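Local coordinates for protein polyguluronate lyase (Corynebacterium sp., PDB 1UAI) that probably cleaves poly(alpha-L-guluronate) stretches of alginate by a lyase reaction, on a jellyroll beta-sandwich scaffold, at residues A90-T96 / K161-G167; A116-G121 / S185-K191; D124-F128 / I169-Y173. All blocks are in the same frame, centred on the assembly; numbering follows the deposited sequence.

Interaction 1: A90-T96 / K161-G167; sequences ATSGTHT and KFVVSGG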
loop_
_atom_site.group_PDB
_atom_site.type_symbol
_atom_site.label_atom_id
_atom_site.label_comp_id
_atom_site.label_asym_id
_atom_site.label_seq_id
_atom_site.Cartn_x
_atom_site.Cartn_y
_atom_site.Cartn_z
ATOM N N ALA A 90 16.807 -4.770 9.220
ATOM C CA ALA A 90 16.171 -3.966 10.252
ATOM C C ALA A 90 17.185 -3.640 11.352
ATOM O O ALA A 90 16.928 -2.793 12.205
ATOM C CB ALA A 90 14.980 -4.716 10.844
ATOM N N THR A 91 18.339 -4.307 11.316
ATOM C CA THR A 91 19.385 -4.111 12.321
ATOM C C THR A 91 20.629 -3.385 11.809
ATOM O O THR A 91 21.564 -3.122 12.571
ATOM C CB THR A 91 19.834 -5.459 12.916
ATOM O OG1 THR A 91 20.291 -6.317 11.864
ATOM C CG2 THR A 91 18.682 -6.129 13.646
ATOM N N SER A 92 20.643 -3.072 10.520
ATOM C CA SER A 92 21.758 -2.365 9.905
ATOM C C SER A 92 21.176 -1.277 9.021
ATOM O O SER A 92 20.296 -1.553 8.211
ATOM C CB SER A 92 22.596 -3.323 9.051
ATOM O OG SER A 92 23.497 -2.621 8.205
ATOM N N GLY A 93 21.658 -0.047 9.186
ATOM C CA GLY A 93 21.172 1.056 8.376
ATOM C C GLY A 93 19.901 1.707 8.885
ATOM O O GLY A 93 19.329 1.290 9.893
ATOM N N THR A 94 19.467 2.741 8.172
ATOM C CA THR A 94 18.261 3.488 8.508
ATOM C C THR A 94 17.388 3.474 7.260
ATOM O O THR A 94 17.791 3.960 6.201
ATOM C CB THR A 94 18.609 4.932 8.910
ATOM O OG1 THR A 94 19.506 4.905 10.028
ATOM C CG2 THR A 94 17.355 5.701 9.297
ATOM N N HIS A 95 16.190 2.919 7.402
ATOM C CA HIS A 95 15.267 2.760 6.287
ATOM C C HIS A 95 13.977 3.504 6.539
ATOM O O HIS A 95 13.256 3.219 7.496
ATOM C CB HIS A 95 15.059 1.269 6.088
ATOM C CG HIS A 95 16.352 0.519 6.064
ATOM N ND1 HIS A 95 16.914 -0.048 7.187
ATOM C CD2 HIS A 95 17.266 0.377 5.077
ATOM C CE1 HIS A 95 18.119 -0.503 6.891
ATOM N NE2 HIS A 95 18.356 -0.256 5.617
ATOM N N THR A 96 13.686 4.449 5.654
ATOM C CA THR A 96 12.533 5.313 5.813
ATOM C C THR A 96 11.582 5.381 4.634
ATOM O O THR A 96 12.008 5.387 3.481
ATOM C CB THR A 96 13.009 6.769 6.068
ATOM O OG1 THR A 96 13.970 6.784 7.129
ATOM C CG2 THR A 96 11.844 7.678 6.419
ATOM N N LYS A 161 4.680 7.632 8.240
ATOM C CA LYS A 161 6.110 7.419 8.117
ATOM C C LYS A 161 6.573 6.199 8.888
ATOM O O LYS A 161 6.140 5.961 10.017
ATOM C CB LYS A 161 6.900 8.640 8.608
ATOM C CG LYS A 161 8.416 8.475 8.472
ATOM C CD LYS A 161 9.188 9.754 8.776
ATOM C CE LYS A 161 9.096 10.149 10.240
ATOM N NZ LYS A 161 9.948 11.336 10.540
ATOM N N PHE A 162 7.434 5.417 8.247
ATOM C CA PHE A 162 8.048 4.248 8.863
ATOM C C PHE A 162 9.538 4.569 8.924
ATOM O O PHE A 162 10.113 5.013 7.928
ATOM C CB PHE A 162 7.940 2.998 7.985
ATOM C CG PHE A 162 6.570 2.396 7.893
ATOM C CD1 PHE A 162 5.972 1.790 8.992
ATOM C CD2 PHE A 162 5.922 2.342 6.664
ATOM C CE1 PHE A 162 4.749 1.129 8.862
ATOM C CE2 PHE A 162 4.703 1.686 6.523
ATOM C CZ PHE A 162 4.116 1.077 7.623
ATOM N N VAL A 163 10.159 4.355 10.077
ATOM C CA VAL A 163 11.601 4.545 10.206
ATOM C C VAL A 163 12.101 3.275 10.880
ATOM O O VAL A 163 11.710 2.969 12.007
ATOM C CB VAL A 163 11.985 5.760 11.079
ATOM C CG1 VAL A 163 13.504 5.850 11.193
ATOM C CG2 VAL A 163 11.441 7.038 10.472
ATOM N N VAL A 164 12.936 2.524 10.172
ATOM C CA VAL A 164 13.476 1.281 10.704
ATOM C C VAL A 164 14.976 1.401 10.915
ATOM O O VAL A 164 15.717 1.761 9.998
ATOM C CB VAL A 164 13.212 0.093 9.751
ATOM C CG1 VAL A 164 13.609 -1.212 10.431
ATOM C CG2 VAL A 164 11.751 0.063 9.338
ATOM N N SER A 165 15.413 1.107 12.134
ATOM C CA SER A 165 16.828 1.156 12.481
ATOM C C SER A 165 17.030 0.526 13.853
ATOM O O SER A 165 16.125 0.538 14.684
ATOM C CB SER A 165 17.329 2.605 12.497
ATOM O OG SER A 165 16.686 3.361 13.507
ATOM N N GLY A 166 18.211 -0.042 14.074
ATOM C CA GLY A 166 18.519 -0.652 15.357
ATOM C C GLY A 166 17.552 -1.713 15.851
ATOM O O GLY A 166 17.349 -1.854 17.059
ATOM N N GLY A 167 16.961 -2.462 14.927
ATOM C CA GLY A 167 16.029 -3.511 15.303
ATOM C C GLY A 167 14.692 -3.001 15.805
ATOM O O GLY A 167 13.972 -3.715 16.505
HETATM O O HOH W 1 20.278 -0.042 12.137
#

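Interaction 2: A116-G121 / S185-K191; sequences AQIHDG and SSGNYFK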
loop_
_atom_site.group_PDB
_atom_site.type_symbol
_atom_site.label_atom_id
_atom_site.label_comp_id
_atom_site.label_asym_id
_atom_site.label_seq_id
_atom_site.Cartn_x
_atom_site.Cartn_y
_atom_site.Cartn_z
ATOM N N ALA A 116 -0.468 1.050 3.334
ATOM C CA ALA A 116 0.986 1.109 3.323
ATOM C C ALA A 116 1.507 0.015 4.226
ATOM O O ALA A 116 0.850 -0.357 5.201
ATOM C CB ALA A 116 1.474 2.467 3.812
ATOM N N GLN A 117 2.681 -0.514 3.912
ATOM C CA GLN A 117 3.230 -1.552 4.758
ATOM C C GLN A 117 4.720 -1.788 4.665
ATOM O O GLN A 117 5.417 -1.245 3.802
ATOM C CB GLN A 117 2.506 -2.893 4.514
ATOM C CG GLN A 117 2.016 -3.164 3.085
ATOM C CD GLN A 117 1.536 -4.607 2.869
ATOM O OE1 GLN A 117 0.876 -4.912 1.872
ATOM N NE2 GLN A 117 1.880 -5.497 3.793
ATOM N N ILE A 118 5.195 -2.555 5.640
ATOM C CA ILE A 118 6.559 -3.047 5.673
ATOM C C ILE A 118 6.247 -4.535 5.613
ATOM O O ILE A 118 5.420 -5.038 6.382
ATOM C CB ILE A 118 7.323 -2.761 6.983
ATOM C CG1 ILE A 118 7.677 -1.276 7.071
ATOM C CG2 ILE A 118 8.602 -3.612 7.026
ATOM C CD1 ILE A 118 8.396 -0.900 8.346
ATOM N N HIS A 119 6.880 -5.223 4.675
ATOM C CA HIS A 119 6.664 -6.648 4.480
ATOM C C HIS A 119 8.051 -7.275 4.413
ATOM O O HIS A 119 9.017 -6.592 4.074
ATOM C CB HIS A 119 5.925 -6.844 3.148
ATOM C CG HIS A 119 5.263 -8.177 2.994
ATOM N ND1 HIS A 119 5.967 -9.350 2.819
ATOM C CD2 HIS A 119 3.952 -8.517 2.966
ATOM C CE1 HIS A 119 5.117 -10.354 2.688
ATOM N NE2 HIS A 119 3.890 -9.876 2.773
ATOM N N ASP A 120 8.178 -8.547 4.772
ATOM C CA ASP A 120 9.481 -9.185 4.643
ATOM C C ASP A 120 9.349 -10.486 3.866
ATOM O O ASP A 120 8.371 -10.674 3.146
ATOM C CB ASP A 120 10.177 -9.398 6.004
ATOM C CG ASP A 120 9.431 -10.334 6.938
ATOM O OD1 ASP A 120 8.550 -11.094 6.491
ATOM O OD2 ASP A 120 9.760 -10.315 8.145
ATOM N N GLY A 121 10.329 -11.372 3.991
ATOM C CA GLY A 121 10.277 -12.621 3.255
ATOM C C GLY A 121 9.212 -13.600 3.710
ATOM O O GLY A 121 8.920 -14.569 3.007
ATOM N N SER A 185 14.457 -9.107 11.809
ATOM C CA SER A 185 14.679 -9.890 10.601
ATOM C C SER A 185 15.067 -8.987 9.438
ATOM O O SER A 185 14.804 -7.783 9.457
ATOM C CB SER A 185 13.420 -10.679 10.237
ATOM O OG SER A 185 12.364 -9.812 9.866
ATOM N N SER A 186 15.713 -9.573 8.434
ATOM C CA SER A 186 16.110 -8.836 7.243
ATOM C C SER A 186 15.109 -9.189 6.148
ATOM O O SER A 186 14.063 -9.775 6.433
ATOM C CB SER A 186 17.528 -9.228 6.818
ATOM O OG SER A 186 18.476 -8.821 7.789
ATOM N N GLY A 187 15.421 -8.833 4.906
ATOM C CA GLY A 187 14.518 -9.125 3.805
ATOM C C GLY A 187 13.270 -8.257 3.795
ATOM O O GLY A 187 12.238 -8.644 3.248
ATOM N N ASN A 188 13.362 -7.077 4.398
ATOM C CA ASN A 188 12.231 -6.154 4.459
ATOM C C ASN A 188 12.123 -5.288 3.213
ATOM O O ASN A 188 13.109 -5.059 2.514
ATOM C CB ASN A 188 12.373 -5.228 5.665
ATOM C CG ASN A 188 12.450 -5.977 6.966
ATOM O OD1 ASN A 188 11.452 -6.519 7.438
ATOM N ND2 ASN A 188 13.640 -6.021 7.556
ATOM N N TYR A 189 10.911 -4.809 2.948
ATOM C CA TYR A 189 10.653 -3.919 1.826
ATOM C C TYR A 189 9.347 -3.177 2.070
ATOM O O TYR A 189 8.493 -3.627 2.841
ATOM C CB TYR A 189 10.628 -4.690 0.496
ATOM C CG TYR A 189 9.560 -5.750 0.358
ATOM C CD1 TYR A 189 8.309 -5.444 -0.177
ATOM C CD2 TYR A 189 9.815 -7.071 0.725
ATOM C CE1 TYR A 189 7.340 -6.427 -0.347
ATOM C CE2 TYR A 189 8.850 -8.062 0.561
ATOM C CZ TYR A 189 7.617 -7.732 0.022
ATOM O OH TYR A 189 6.658 -8.705 -0.159
ATOM N N PHE A 190 9.210 -2.024 1.428
ATOM C CA PHE A 190 8.025 -1.191 1.576
ATOM C C PHE A 190 6.989 -1.432 0.481
ATOM O O PHE A 190 7.317 -1.881 -0.624
ATOM C CB PHE A 190 8.410 0.294 1.533
ATOM C CG PHE A 190 9.254 0.756 2.692
ATOM C CD1 PHE A 190 8.775 0.692 3.998
ATOM C CD2 PHE A 190 10.512 1.309 2.469
ATOM C CE1 PHE A 190 9.536 1.178 5.063
ATOM C CE2 PHE A 190 11.280 1.797 3.524
ATOM C CZ PHE A 190 10.789 1.733 4.823
ATOM N N LYS A 191 5.737 -1.125 0.810
ATOM C CA LYS A 191 4.625 -1.220 -0.132
ATOM C C LYS A 191 3.669 -0.070 0.168
ATOM O O LYS A 191 3.588 0.397 1.306
ATOM C CB LYS A 191 3.850 -2.535 0.008
ATOM C CG LYS A 191 4.692 -3.794 -0.043
ATOM C CD LYS A 191 3.847 -5.003 -0.415
ATOM C CE LYS A 191 3.530 -4.995 -1.903
ATOM N NZ LYS A 191 2.573 -6.067 -2.291
HETATM O O HOH W 2 7.410 -11.338 -0.062
HETATM O O HOH W 3 12.627 -11.873 5.448
#

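Interaction 3: D124-F128 / I169-Y173; sequences DVTVF and IKVYY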
loop_
_atom_site.group_PDB
_atom_site.type_symbol
_atom_site.label_atom_id
_atom_site.label_comp_id
_atom_site.label_asym_id
_atom_site.label_seq_id
_atom_site.Cartn_x
_atom_site.Cartn_y
_atom_site.Cartn_z
ATOM N N ASP A 124 3.515 -9.776 6.196
ATOM C CA ASP A 124 3.466 -8.364 6.549
ATOM C C ASP A 124 4.001 -8.189 7.967
ATOM O O ASP A 124 3.746 -9.015 8.846
ATOM C CB ASP A 124 2.034 -7.821 6.429
ATOM C CG ASP A 124 1.043 -8.566 7.300
ATOM O OD1 ASP A 124 1.047 -9.813 7.283
ATOM O OD2 ASP A 124 0.244 -7.900 7.991
ATOM N N VAL A 125 4.758 -7.118 8.177
ATOM C CA VAL A 125 5.358 -6.835 9.476
ATOM C C VAL A 125 4.510 -5.830 10.251
ATOM O O VAL A 125 4.181 -6.046 11.416
ATOM C CB VAL A 125 6.794 -6.297 9.289
ATOM C CG1 VAL A 125 7.431 -6.005 10.638
ATOM C CG2 VAL A 125 7.624 -7.316 8.518
ATOM N N THR A 126 4.169 -4.728 9.595
ATOM C CA THR A 126 3.334 -3.690 10.186
ATOM C C THR A 126 2.757 -2.893 9.026
ATOM O O THR A 126 3.461 -2.594 8.061
ATOM C CB THR A 126 4.140 -2.764 11.133
ATOM O OG1 THR A 126 3.306 -1.682 11.564
ATOM C CG2 THR A 126 5.376 -2.211 10.444
ATOM N N VAL A 127 1.468 -2.575 9.109
ATOM C CA VAL A 127 0.803 -1.843 8.040
ATOM C C VAL A 127 -0.186 -0.816 8.585
ATOM O O VAL A 127 -0.560 -0.859 9.760
ATOM C CB VAL A 127 0.010 -2.816 7.102
ATOM C CG1 VAL A 127 0.806 -4.086 6.856
ATOM C CG2 VAL A 127 -1.343 -3.157 7.711
ATOM N N PHE A 128 -0.580 0.115 7.718
ATOM C CA PHE A 128 -1.588 1.123 8.044
ATOM C C PHE A 128 -2.870 0.473 7.534
ATOM O O PHE A 128 -3.038 0.263 6.327
ATOM C CB PHE A 128 -1.319 2.432 7.299
ATOM C CG PHE A 128 -0.291 3.315 7.960
ATOM C CD1 PHE A 128 -0.674 4.503 8.580
ATOM C CD2 PHE A 128 1.057 2.971 7.951
ATOM C CE1 PHE A 128 0.270 5.335 9.181
ATOM C CE2 PHE A 128 2.010 3.797 8.550
ATOM C CZ PHE A 128 1.614 4.980 9.164
ATOM N N ILE A 169 11.093 -0.507 14.689
ATOM C CA ILE A 169 10.312 0.174 13.667
ATOM C C ILE A 169 9.495 1.259 14.367
ATOM O O ILE A 169 8.680 0.959 15.239
ATOM C CB ILE A 169 9.323 -0.779 12.957
ATOM C CG1 ILE A 169 10.076 -1.935 12.292
ATOM C CG2 ILE A 169 8.512 0.002 11.926
ATOM C CD1 ILE A 169 9.161 -3.007 11.717
ATOM N N LYS A 170 9.734 2.512 14.001
ATOM C CA LYS A 170 8.994 3.637 14.563
ATOM C C LYS A 170 7.959 4.017 13.510
ATOM O O LYS A 170 8.313 4.248 12.354
ATOM C CB LYS A 170 9.929 4.820 14.812
ATOM C CG LYS A 170 11.032 4.563 15.823
ATOM C CD LYS A 170 10.488 4.511 17.235
ATOM C CE LYS A 170 11.613 4.472 18.256
ATOM N NZ LYS A 170 11.088 4.588 19.644
ATOM N N VAL A 171 6.691 4.079 13.905
ATOM C CA VAL A 171 5.618 4.412 12.971
ATOM C C VAL A 171 4.947 5.716 13.388
ATOM O O VAL A 171 4.498 5.855 14.526
ATOM C CB VAL A 171 4.567 3.284 12.914
ATOM C CG1 VAL A 171 3.626 3.514 11.745
ATOM C CG2 VAL A 171 5.259 1.934 12.789
ATOM N N TYR A 172 4.879 6.659 12.452
ATOM C CA TYR A 172 4.309 7.981 12.699
ATOM C C TYR A 172 3.064 8.274 11.872
ATOM O O TYR A 172 2.914 7.782 10.753
ATOM C CB TYR A 172 5.348 9.060 12.373
ATOM C CG TYR A 172 6.648 8.928 13.124
ATOM C CD1 TYR A 172 6.897 9.689 14.263
ATOM C CD2 TYR A 172 7.632 8.036 12.697
ATOM C CE1 TYR A 172 8.094 9.567 14.962
ATOM C CE2 TYR A 172 8.831 7.905 13.387
ATOM C CZ TYR A 172 9.055 8.673 14.519
ATOM O OH TYR A 172 10.232 8.540 15.216
ATOM N N TYR A 173 2.191 9.104 12.436
ATOM C CA TYR A 173 0.958 9.547 11.791
ATOM C C TYR A 173 0.928 11.056 12.019
ATOM O O TYR A 173 0.886 11.520 13.163
ATOM C CB TYR A 173 -0.252 8.884 12.447
ATOM C CG TYR A 173 -1.595 9.424 12.005
ATOM C CD1 TYR A 173 -2.168 9.044 10.791
ATOM C CD2 TYR A 173 -2.317 10.282 12.832
ATOM C CE1 TYR A 173 -3.436 9.501 10.420
ATOM C CE2 TYR A 173 -3.577 10.743 12.474
ATOM C CZ TYR A 173 -4.134 10.348 11.271
ATOM O OH TYR A 173 -5.401 10.772 10.939
#

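Interaction 1: A90-T96 / K161-G167
With CG1 turned anti to the backbone N (chi1 -172°), Val164 lays that methyl against Ala90, 3.8 Å from its CB, while CG2 stays beside the backbone N. On the other face of the sheet, Thr96 carries CG2 anti to its backbone N, with OG1 beside that N (chi1 -51°), which lays the methyl alongside Val163, where CG2 meets CG2 at 4.1 Å and the two side chains point the same way. The same Thr96 methyl also brushes the CG and CD of Lys161, whose chain runs across it at a slant.

The backbones pair antiparallel. His95 and Val164 form a hydrogen-bonded pair, His95 N to Val164 O at 2.9 Å and Val164 N to His95 O at 2.8 Å, both nearly straight. Thr96 and Val163 follow as a non-hydrogen-bonded pair, with Thr96 CA passing 3.2 Å from Phe162 O in a CA-H...O contact. These strands, 95-105 and 158-165, are neighbours in one sheet of the jellyroll sandwich. Val164 and Phe162 turn inward onto Ile118 of the opposing sheet, and the His95 ring stacks on Trp88.

Beyond the strand ends the pairing gives way to loops. Gly167 N donates to Ala90 O at 2.7 Å, a bent bond of 149°; Gly166 and Gly167 both have positive phi, which favours glycine. A water bridges the loops, accepting from Gly166 N and donating to Gly93 O.

Interaction 2: A116-G121 / S185-K191
His119 O is approached by three groups of Tyr189 and its neighbour. Tyr189 N donates to it at 2.8 Å, Asn188 CA adds a CA-H...O contact at 3.3 Å, and the Tyr189 ring turns one face to it. The tyrosine gets there because its CG sits between the backbone N and the carbonyl carbon (chi1 62°), which folds the ring back over the pairing. His119 CB then rests on the ring face, 4.0 Å from the Tyr189 centroid, while the two rings, tilted 29° apart, are slid so far that they barely overlap. The imidazole has its own tether: His119 ND1 donates to Asp120 O at 2.8 Å, in the plane of the ring and on a carbonyl lone pair, which helps set the turn of the ring. A water lies at the edge of the Tyr189 ring, 2.7 Å from OH, and gives a weak bond to Asp120 O.

Gln117 and Lys191 form the next hydrogen-bonded pair and run side by side on the same face, Gln117 CG 3.6 Å from Lys191 CB; Lys191 NZ continues to a salt bridge with Glu74. The other face is apolar, with Ile118 CG1 packed 3.7 Å from Phe190 CE1. Past the strands, Asn188 ND2 binds Ser185 O and Trp88 O, and OD1 takes His183 NE2; Gly187 and Asn188 both face Trp88, a G1 beta bulge.

Gln-Ile-His and Tyr-Phe-Lys-Ala-Gly are signature sequences of polysaccharide lyase family 7. In relatives the matching strands line the substrate cleft on the concave sheet, consistent with the polar row of Gln117, His119, Tyr189 and Lys191 here.

Interaction 3: D124-F128 / I169-Y173
Val125 against Ile169 and Phe128 against Val171 are the tight ends of this contact; Thr126 is its looser middle. At one end Val125 CG1 meets Ile169 CD1 at 3.6 Å, the two side chains crossing at a slant. At the other, Phe128 slides past Val171 in the opposite direction, its CZ 3.6 Å from Val171 CG1, and the same CZ comes to 3.5 Å from Tyr172 O. That carbonyl oxygen lies at the ring edge, in plane, so it faces ring hydrogens and not the pi cloud. Val171 holds CG1 anti to its backbone N (chi1 -168°), which sends this methyl to the ring.

In between, Thr126 and Ile169 reach toward each other tip to tip, with Thr126 CG2 at 4.1 Å from Ile169 CD1. Thr126 OG1 is occupied by Thr138 O. No hydrogen bond joins the two segments, whose axes run almost parallel (3°) at a closest approach of 9.7 Å. The solvent side is loose: the side chains of Lys170 and Tyr172, both partly exposed, leave from the far side of strand 168-173, and Tyr172 meets Lys161 there in a cation-pi pair.

This is plain packing between the two sheets of the sandwich. Strand 124-131 lies between 112-119 and 134-139, with Val125 and Thr126 forming a classic bulge opposite Ile118. Strand 168-173 belongs to the other sheet, next to 158-165, and Phe162 of that neighbour fills in against Phe128, Thr126 and Val171.

From the N terminus, the chain passes 90-96, then 116-121 and 124-128, and only afterwards reaches 161-167 (partner of 90-96), 169-173 (of 124-128) and 185-191 (of 116-121). Interaction 1 closes first, within the seven-stranded sheet. Interaction 3 closes next and spans the two sheets, and interaction 2 closes last, within the opposing sheet. Interaction 3 therefore lies wholly inside the span of interaction 2, and interaction 1 crosses both. Backbone pairing of 112-119 with 124-131 ties interactions 2 and 3 together, as pairing of 158-165 with 168-173 does interactions 1 and 3. Across the core, Thr96 O of interaction 1 touches the Phe190 ring of interaction 2.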